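PDB 3UFI: hypothetical protein BACOVA_04980 from Bacteroides ovatus, which is a putative cell adhesion protein of the fimbrillin-like family and probably serves as a building block of pili. Local coordinates for residues D42-T47 and A100-Q105. Numbering follows the deposited sequence.
Sequences DRIGVT and AYYPYQ
Gly45 is flanked by two tyrosine rings of 100-105, Tyr101 on the antiparallel strand and Tyr104 in the turn after it. Its backbone pairs with Tyr101, Gly45 N to Tyr101 O at 3.0 Å and Tyr101 N to Gly45 O at 3.1 Å, joining strands 43-51 and 95-102 in the mixed sheet of this fimbrillin-like protein. The Tyr101 ring swings back because CG stands between backbone N and carbonyl carbon (chi1 77°), turning one face to Gly45 N, which lies off toward the rim. The Tyr104 ring instead presents its edge, with CD1 3.3 Å from Gly45 CA.

Past Tyr102 comes a cis peptide before Pro103, yet Tyr104 N still reaches Arg43 O at 2.9 Å, from above the carbonyl plane. Tyr102 rests CD2 against that same oxygen and CE2 3.6 Å from Asp42 CG, ring and carboxylate planes 55° apart without a hydrogen bond; Asp42 OD2 is bonded to Gly39 N. Tyr102 CB packs on Ile44 CG2, and Val46 CG2 meets Ala100 CB beside Phe153.

Tyr101 OH accepts a nearly straight bond from Gln105 N (3.1 Å); a phenylalanine here would probably keep the ring against Gly45 but leave Gln105 N and Asn65 OD1 without the hydroxyl that joins them. Lacking a side chain, Gly45 lets both rings lie close to the backbone, while their hydroxyls are bonded at Asn65, Tyr101 OH to OD1 and Tyr104 OH to the backbone O.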
loop_
_atom_site.group_PDB
_atom_site.type_symbol
_atom_site.label_atom_id
_atom_site.label_comp_id
_atom_site.label_asym_id
_atom_site.label_seq_id
_atom_site.Cartn_x
_atom_site.Cartn_y
_atom_site.Cartn_z
ATOM N N ASP A 42 -8.250 10.877 0.598
ATOM C CA ASP A 42 -7.423 9.891 1.309
ATOM C C ASP A 42 -7.410 10.144 2.815
ATOM O O ASP A 42 -7.304 11.287 3.260
ATOM C CB ASP A 42 -5.995 9.864 0.762
ATOM C CG ASP A 42 -5.847 9.157 -0.583
ATOM O OD1 ASP A 42 -6.852 8.557 -1.070
ATOM O OD2 ASP A 42 -4.733 9.150 -1.116
ATOM N N ARG A 43 -7.526 9.055 3.580
ATOM C CA ARG A 43 -7.616 9.077 5.027
ATOM C C ARG A 43 -6.484 8.333 5.671
ATOM O O ARG A 43 -6.193 7.199 5.304
ATOM C CB ARG A 43 -8.955 8.477 5.497
ATOM C CG ARG A 43 -10.210 8.936 4.763
ATOM C CD ARG A 43 -10.459 10.390 5.044
ATOM N NE ARG A 43 -11.648 10.870 4.357
ATOM C CZ ARG A 43 -12.863 10.930 4.893
ATOM N NH1 ARG A 43 -13.069 10.525 6.141
ATOM N NH2 ARG A 43 -13.875 11.417 4.194
ATOM N N ILE A 44 -5.884 8.955 6.699
ATOM C CA ILE A 44 -4.801 8.344 7.471
ATOM C C ILE A 44 -5.202 8.295 8.960
ATOM O O ILE A 44 -6.049 9.069 9.396
ATOM C CB ILE A 44 -3.445 9.113 7.253
ATOM C CG1 ILE A 44 -3.506 10.581 7.792
ATOM C CG2 ILE A 44 -2.963 9.021 5.770
ATOM C CD1 ILE A 44 -2.137 11.346 7.852
ATOM N N GLY A 45 -4.593 7.382 9.706
ATOM C CA GLY A 45 -4.767 7.275 11.147
ATOM C C GLY A 45 -3.468 7.682 11.796
ATOM O O GLY A 45 -2.425 7.189 11.386
ATOM N N VAL A 46 -3.505 8.629 12.746
ATOM C CA VAL A 46 -2.320 9.194 13.436
ATOM C C VAL A 46 -2.358 8.827 14.933
ATOM O O VAL A 46 -3.365 9.025 15.618
ATOM C CB VAL A 46 -2.200 10.734 13.211
ATOM C CG1 VAL A 46 -1.000 11.324 13.965
ATOM C CG2 VAL A 46 -2.090 11.056 11.708
ATOM N N THR A 47 -1.252 8.245 15.421
ATOM C CA THR A 47 -1.113 7.811 16.799
ATOM C C THR A 47 0.106 8.484 17.452
ATOM O O THR A 47 1.197 8.473 16.879
ATOM C CB THR A 47 -0.983 6.274 16.837
ATOM O OG1 THR A 47 -2.126 5.698 16.208
ATOM C CG2 THR A 47 -0.855 5.712 18.252
ATOM N N ALA A 100 1.856 6.858 11.681
ATOM C CA ALA A 100 0.687 7.090 10.858
ATOM C C ALA A 100 0.571 5.979 9.834
ATOM O O ALA A 100 1.563 5.333 9.516
ATOM C CB ALA A 100 0.759 8.464 10.192
ATOM N N TYR A 101 -0.654 5.716 9.354
ATOM C CA TYR A 101 -0.845 4.673 8.351
ATOM C C TYR A 101 -1.987 5.060 7.441
ATOM O O TYR A 101 -2.815 5.877 7.800
ATOM C CB TYR A 101 -1.102 3.301 9.017
ATOM C CG TYR A 101 -2.514 3.187 9.541
ATOM C CD1 TYR A 101 -2.859 3.701 10.793
ATOM C CD2 TYR A 101 -3.531 2.650 8.751
ATOM C CE1 TYR A 101 -4.168 3.657 11.252
ATOM C CE2 TYR A 101 -4.850 2.611 9.203
ATOM C CZ TYR A 101 -5.163 3.117 10.453
ATOM O OH TYR A 101 -6.462 3.089 10.903
ATOM N N TYR A 102 -2.026 4.455 6.271
ATOM C CA TYR A 102 -3.064 4.598 5.257
ATOM C C TYR A 102 -3.417 3.185 4.772
ATOM O O TYR A 102 -2.504 2.379 4.685
ATOM C CB TYR A 102 -2.547 5.484 4.089
ATOM C CG TYR A 102 -3.390 5.398 2.831
ATOM C CD1 TYR A 102 -3.212 4.359 1.912
ATOM C CD2 TYR A 102 -4.405 6.325 2.580
ATOM C CE1 TYR A 102 -4.039 4.226 0.799
ATOM C CE2 TYR A 102 -5.237 6.200 1.465
ATOM C CZ TYR A 102 -5.057 5.143 0.588
ATOM O OH TYR A 102 -5.846 5.029 -0.525
ATOM N N PRO A 103 -4.664 2.853 4.361
ATOM C CA PRO A 103 -5.906 3.645 4.468
ATOM C C PRO A 103 -6.498 3.536 5.871
ATOM O O PRO A 103 -6.559 2.438 6.459
ATOM C CB PRO A 103 -6.837 3.008 3.411
ATOM C CG PRO A 103 -6.215 1.676 3.019
ATOM C CD PRO A 103 -4.939 1.502 3.822
ATOM N N TYR A 104 -6.987 4.668 6.396
ATOM C CA TYR A 104 -7.630 4.680 7.705
ATOM C C TYR A 104 -8.776 3.678 7.819
ATOM O O TYR A 104 -9.580 3.528 6.901
ATOM C CB TYR A 104 -8.228 6.069 8.004
ATOM C CG TYR A 104 -8.780 6.173 9.411
ATOM C CD1 TYR A 104 -7.943 6.445 10.484
ATOM C CD2 TYR A 104 -10.141 5.969 9.672
ATOM C CE1 TYR A 104 -8.433 6.533 11.784
ATOM C CE2 TYR A 104 -10.642 6.036 10.975
ATOM C CZ TYR A 104 -9.782 6.356 12.022
ATOM O OH TYR A 104 -10.194 6.444 13.315
ATOM N N GLN A 105 -8.902 3.076 8.993
ATOM C CA GLN A 105 -10.082 2.317 9.373
ATOM C C GLN A 105 -10.217 2.402 10.888
ATOM O O GLN A 105 -9.258 2.739 11.581
ATOM C CB GLN A 105 -10.069 0.874 8.855
ATOM C CG GLN A 105 -9.085 -0.060 9.531
ATOM C CD GLN A 105 -9.388 -1.477 9.122
ATOM O OE1 GLN A 105 -9.998 -2.260 9.858
ATOM N NE2 GLN A 105 -8.979 -1.823 7.925
#